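Extracellular invertase (Aspergillus kawachii, PDB 5XH8) probably hydrolyses sucrose and related beta-fructofuranosides as a glycoside hydrolase family 32 enzyme, with high activity in transferring fructosyl units to build fructooligosaccharides such as 1-kestose. Local coordinates at residues L480-Q492 against I499-T511. Numbering follows the deposited sequence.
Sequences LSSEHESTTVYYQ and IVDRSNTSAAART
T488 and Y490 pair with D501 and I499 as the hydrogen-bonded pairs of an antiparallel beta hairpin, V489 and V500 forming the non-hydrogen-bonded pair between them. The ladder is uneven at its far end: D501 N lies 2.7 Å from T488 O, whereas T488 N reaches D501 O at 3.3 Å. Next to this pair, a water bridges D501 O and N504 N.

Apolar contact centres on the Y490 ring. With CG between the backbone N and carbonyl carbon (chi1 62°), the ring folds over I499, whose CB sits 3.8 Å from its centroid in a CH-pi contact; D501 CB lies at the ring edge. On the opposite face of the sheet V489 CG2 and V500 CG1 lie side by side, 4.2 Å apart.

Hydrogen bonds of side chains and backbone join the remaining parts of the two segments. T505 OG1 donates to T487 OG1 at 2.6 Å, and T487 OG1 in turn donates to a second water, which donates to L480 O and T505 O. S486 OG meets N504 OD1 on an in-plane lone pair, while S486 N approaches N504 O from above the carbonyl plane. R510 grips H484 O end-on with NH1 and NH2, the oxygen lying in the guanidinium plane. E485 OE2 takes A507 N on its anti lone pair, almost straight at 175°, and also accepts from W568 N; OE1 is held by S572 and Y569.

The hairpin lies between strands 474-481 and 520-523 in a six-stranded antiparallel sheet, and V500 meets L561 of strand 559-564 in another sheet, consistent with the beta-sandwich C-terminal domain of family 32.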
loop_
_atom_site.group_PDB
_atom_site.type_symbol
_atom_site.label_atom_id
_atom_site.label_comp_id
_atom_site.label_asym_id
_atom_site.label_seq_id
_atom_site.Cartn_x
_atom_site.Cartn_y
_atom_site.Cartn_z
ATOM N N LEU A 480 1.469 10.020 52.016
ATOM C CA LEU A 480 1.261 11.359 51.473
ATOM C C LEU A 480 0.165 12.120 52.273
ATOM O O LEU A 480 -0.776 12.684 51.701
ATOM C CB LEU A 480 0.924 11.274 49.969
ATOM C CG LEU A 480 1.997 10.631 49.071
ATOM C CD1 LEU A 480 1.434 10.267 47.688
ATOM C CD2 LEU A 480 3.205 11.547 48.961
ATOM N N SER A 481 0.318 12.087 53.597
ATOM C CA SER A 481 -0.695 12.574 54.554
ATOM C C SER A 481 -0.328 13.880 55.191
ATOM O O SER A 481 0.829 14.134 55.521
ATOM C CB SER A 481 -0.896 11.587 55.700
ATOM O OG SER A 481 -1.582 10.460 55.228
ATOM N N SER A 482 -1.353 14.694 55.372
ATOM C CA SER A 482 -1.292 15.912 56.169
ATOM C C SER A 482 -2.735 16.161 56.617
ATOM O O SER A 482 -3.605 15.294 56.421
ATOM C CB SER A 482 -0.742 17.063 55.328
ATOM O OG SER A 482 -1.600 17.358 54.237
ATOM N N GLU A 483 -3.020 17.322 57.191
ATOM C CA GLU A 483 -4.389 17.583 57.636
ATOM C C GLU A 483 -5.377 17.657 56.450
ATOM O O GLU A 483 -6.541 17.304 56.598
ATOM C CB GLU A 483 -4.471 18.842 58.518
ATOM C CG GLU A 483 -4.734 20.162 57.803
ATOM C CD GLU A 483 -5.187 21.282 58.753
ATOM O OE1 GLU A 483 -6.383 21.335 59.134
ATOM O OE2 GLU A 483 -4.339 22.127 59.101
ATOM N N HIS A 484 -4.912 18.108 55.285
ATOM C CA HIS A 484 -5.779 18.290 54.113
ATOM C C HIS A 484 -5.838 17.119 53.114
ATOM O O HIS A 484 -6.736 17.080 52.290
ATOM C CB HIS A 484 -5.359 19.555 53.378
ATOM C CG HIS A 484 -5.519 20.797 54.198
ATOM N ND1 HIS A 484 -6.757 21.269 54.595
ATOM C CD2 HIS A 484 -4.604 21.651 54.716
ATOM C CE1 HIS A 484 -6.595 22.364 55.316
ATOM N NE2 HIS A 484 -5.300 22.616 55.404
ATOM N N GLU A 485 -4.878 16.198 53.168
ATOM C CA GLU A 485 -4.751 15.121 52.158
ATOM C C GLU A 485 -4.256 13.825 52.773
ATOM O O GLU A 485 -3.574 13.831 53.799
ATOM C CB GLU A 485 -3.757 15.520 51.048
ATOM C CG GLU A 485 -4.102 16.791 50.289
ATOM C CD GLU A 485 -2.977 17.306 49.398
ATOM O OE1 GLU A 485 -1.819 17.449 49.849
ATOM O OE2 GLU A 485 -3.262 17.627 48.228
ATOM N N SER A 486 -4.586 12.720 52.112
ATOM C CA SER A 486 -4.045 11.412 52.444
ATOM C C SER A 486 -4.341 10.416 51.323
ATOM O O SER A 486 -5.344 10.516 50.625
ATOM C CB SER A 486 -4.653 10.872 53.756
ATOM O OG SER A 486 -6.052 10.732 53.622
ATOM N N THR A 487 -3.490 9.414 51.215
ATOM C CA THR A 487 -3.729 8.304 50.309
ATOM C C THR A 487 -3.588 7.010 51.083
ATOM O O THR A 487 -2.632 6.863 51.842
ATOM C CB THR A 487 -2.695 8.337 49.166
ATOM O OG1 THR A 487 -2.839 9.567 48.451
ATOM C CG2 THR A 487 -2.897 7.160 48.240
ATOM N N THR A 488 -4.502 6.067 50.872
ATOM C CA THR A 488 -4.461 4.801 51.601
ATOM C C THR A 488 -4.336 3.641 50.644
ATOM O O THR A 488 -5.086 3.539 49.671
ATOM C CB THR A 488 -5.692 4.638 52.515
ATOM O OG1 THR A 488 -5.827 5.825 53.284
ATOM C CG2 THR A 488 -5.499 3.506 53.474
ATOM N N VAL A 489 -3.351 2.792 50.920
ATOM C CA VAL A 489 -3.058 1.611 50.129
ATOM C C VAL A 489 -3.227 0.436 51.071
ATOM O O VAL A 489 -2.514 0.363 52.078
ATOM C CB VAL A 489 -1.591 1.620 49.608
ATOM C CG1 VAL A 489 -1.274 0.325 48.876
ATOM C CG2 VAL A 489 -1.344 2.823 48.718
ATOM N N TYR A 490 -4.115 -0.498 50.751
ATOM C CA TYR A 490 -4.375 -1.603 51.679
ATOM C C TYR A 490 -4.737 -2.919 51.013
ATOM O O TYR A 490 -5.205 -2.930 49.885
ATOM C CB TYR A 490 -5.463 -1.184 52.663
ATOM C CG TYR A 490 -6.815 -0.865 52.052
ATOM C CD1 TYR A 490 -7.136 0.431 51.644
ATOM C CD2 TYR A 490 -7.791 -1.840 51.940
ATOM C CE1 TYR A 490 -8.383 0.736 51.134
ATOM C CE2 TYR A 490 -9.040 -1.544 51.414
ATOM C CZ TYR A 490 -9.327 -0.261 51.017
ATOM O OH TYR A 490 -10.561 0.012 50.501
ATOM N N TYR A 491 -4.469 -4.025 51.712
ATOM C CA TYR A 491 -4.971 -5.340 51.318
ATOM C C TYR A 491 -6.329 -5.592 51.957
ATOM O O TYR A 491 -6.574 -5.216 53.098
ATOM C CB TYR A 491 -4.002 -6.454 51.693
ATOM C CG TYR A 491 -4.381 -7.771 51.057
ATOM C CD1 TYR A 491 -4.075 -8.028 49.714
ATOM C CD2 TYR A 491 -5.081 -8.750 51.772
ATOM C CE1 TYR A 491 -4.440 -9.224 49.105
ATOM C CE2 TYR A 491 -5.450 -9.953 51.174
ATOM C CZ TYR A 491 -5.127 -10.192 49.840
ATOM O OH TYR A 491 -5.500 -11.377 49.231
ATOM N N GLN A 492 -7.192 -6.249 51.205
ATOM C CA GLN A 492 -8.564 -6.516 51.559
ATOM C C GLN A 492 -8.829 -7.996 51.243
ATOM O O GLN A 492 -8.709 -8.415 50.077
ATOM C CB GLN A 492 -9.422 -5.602 50.698
ATOM C CG GLN A 492 -10.910 -5.707 50.860
ATOM C CD GLN A 492 -11.622 -4.624 50.079
ATOM O OE1 GLN A 492 -11.931 -4.787 48.903
ATOM N NE2 GLN A 492 -11.890 -3.510 50.733
ATOM N N ILE A 499 -5.945 -2.274 47.190
ATOM C CA ILE A 499 -6.729 -1.090 46.856
ATOM C C ILE A 499 -5.897 0.174 47.105
ATOM O O ILE A 499 -5.174 0.261 48.084
ATOM C CB ILE A 499 -8.011 -0.989 47.724
ATOM C CG1 ILE A 499 -8.825 -2.292 47.664
ATOM C CG2 ILE A 499 -8.864 0.222 47.327
ATOM C CD1 ILE A 499 -9.331 -2.675 46.303
ATOM N N VAL A 500 -5.983 1.135 46.193
ATOM C CA VAL A 500 -5.471 2.470 46.433
ATOM C C VAL A 500 -6.708 3.365 46.519
ATOM O O VAL A 500 -7.413 3.585 45.521
ATOM C CB VAL A 500 -4.498 2.956 45.335
ATOM C CG1 VAL A 500 -3.889 4.293 45.731
ATOM C CG2 VAL A 500 -3.384 1.940 45.094
ATOM N N ASP A 501 -6.994 3.835 47.728
ATOM C CA ASP A 501 -8.053 4.838 47.945
ATOM C C ASP A 501 -7.483 6.244 47.703
ATOM O O ASP A 501 -6.594 6.714 48.431
ATOM C CB ASP A 501 -8.580 4.719 49.371
ATOM C CG ASP A 501 -9.707 5.698 49.686
ATOM O OD1 ASP A 501 -10.060 6.612 48.890
ATOM O OD2 ASP A 501 -10.236 5.540 50.797
ATOM N N ARG A 502 -8.025 6.915 46.692
ATOM C CA ARG A 502 -7.582 8.250 46.299
ATOM C C ARG A 502 -8.622 9.349 46.563
ATOM O O ARG A 502 -8.424 10.515 46.164
ATOM C CB ARG A 502 -7.163 8.235 44.807
ATOM C CG ARG A 502 -5.913 7.404 44.542
ATOM C CD ARG A 502 -5.369 7.593 43.131
ATOM N NE ARG A 502 -6.396 7.278 42.138
ATOM C CZ ARG A 502 -6.403 7.668 40.862
ATOM N NH1 ARG A 502 -5.405 8.375 40.339
ATOM N NH2 ARG A 502 -7.427 7.307 40.097
ATOM N N SER A 503 -9.709 9.009 47.258
ATOM C CA SER A 503 -10.750 9.998 47.544
ATOM C C SER A 503 -10.221 11.267 48.237
ATOM O O SER A 503 -10.727 12.334 47.978
ATOM C CB SER A 503 -11.882 9.378 48.371
ATOM O OG SER A 503 -11.382 8.876 49.597
ATOM N N ASN A 504 -9.178 11.159 49.058
ATOM C CA ASN A 504 -8.606 12.310 49.779
ATOM C C ASN A 504 -7.194 12.713 49.330
ATOM O O ASN A 504 -6.576 13.577 49.970
ATOM C CB ASN A 504 -8.597 11.972 51.291
ATOM C CG ASN A 504 -8.436 13.201 52.191
ATOM O OD1 ASN A 504 -7.614 13.206 53.125
ATOM N ND2 ASN A 504 -9.222 14.227 51.934
ATOM N N THR A 505 -6.686 12.116 48.230
ATOM C CA THR A 505 -5.275 12.241 47.817
ATOM C C THR A 505 -4.903 13.674 47.471
ATOM O O THR A 505 -3.840 14.146 47.874
ATOM C CB THR A 505 -4.952 11.327 46.595
ATOM O OG1 THR A 505 -5.003 9.956 46.984
ATOM C CG2 THR A 505 -3.576 11.615 46.000
ATOM N N SER A 506 -5.780 14.348 46.723
ATOM C CA SER A 506 -5.467 15.632 46.098
ATOM C C SER A 506 -6.433 16.763 46.441
ATOM O O SER A 506 -7.574 16.753 45.996
ATOM C CB SER A 506 -5.446 15.492 44.582
ATOM O OG SER A 506 -4.992 16.701 44.006
ATOM N N ALA A 507 -5.941 17.766 47.169
ATOM C CA ALA A 507 -6.694 19.011 47.403
ATOM C C ALA A 507 -6.945 19.785 46.103
ATOM O O ALA A 507 -7.907 20.545 46.016
ATOM C CB ALA A 507 -5.974 19.891 48.409
ATOM N N ALA A 508 -6.089 19.587 45.095
ATOM C CA ALA A 508 -6.321 20.170 43.761
ATOM C C ALA A 508 -7.520 19.580 43.032
ATOM O O ALA A 508 -8.186 20.282 42.266
ATOM C CB ALA A 508 -5.071 20.056 42.905
ATOM N N ALA A 509 -7.835 18.313 43.290
ATOM C CA ALA A 509 -9.046 17.678 42.718
ATOM C C ALA A 509 -10.362 18.335 43.135
ATOM O O ALA A 509 -11.380 18.143 42.472
ATOM C CB ALA A 509 -9.087 16.198 43.062
ATOM N N ARG A 510 -10.337 19.094 44.232
ATOM C CA ARG A 510 -11.504 19.812 44.740
ATOM C C ARG A 510 -11.686 21.148 44.041
ATOM O O ARG A 510 -12.777 21.683 44.053
ATOM C CB ARG A 510 -11.366 20.041 46.271
ATOM C CG ARG A 510 -11.211 18.746 47.074
ATOM C CD ARG A 510 -10.699 18.921 48.507
ATOM N NE ARG A 510 -10.040 17.678 48.924
ATOM C CZ ARG A 510 -9.099 17.550 49.868
ATOM N NH1 ARG A 510 -8.667 18.588 50.580
ATOM N NH2 ARG A 510 -8.562 16.353 50.091
ATOM N N THR A 511 -10.616 21.708 43.469
ATOM C CA THR A 511 -10.657 23.011 42.793
ATOM C C THR A 511 -10.574 22.944 41.276
ATOM O O THR A 511 -10.814 23.930 40.608
ATOM C CB THR A 511 -9.477 23.880 43.243
ATOM O OG1 THR A 511 -8.232 23.307 42.789
ATOM C CG2 THR A 511 -9.453 23.982 44.758
HETATM O O HOH W 1 -2.332 12.085 49.445
HETATM O O HOH W 2 -7.201 9.023 49.830
#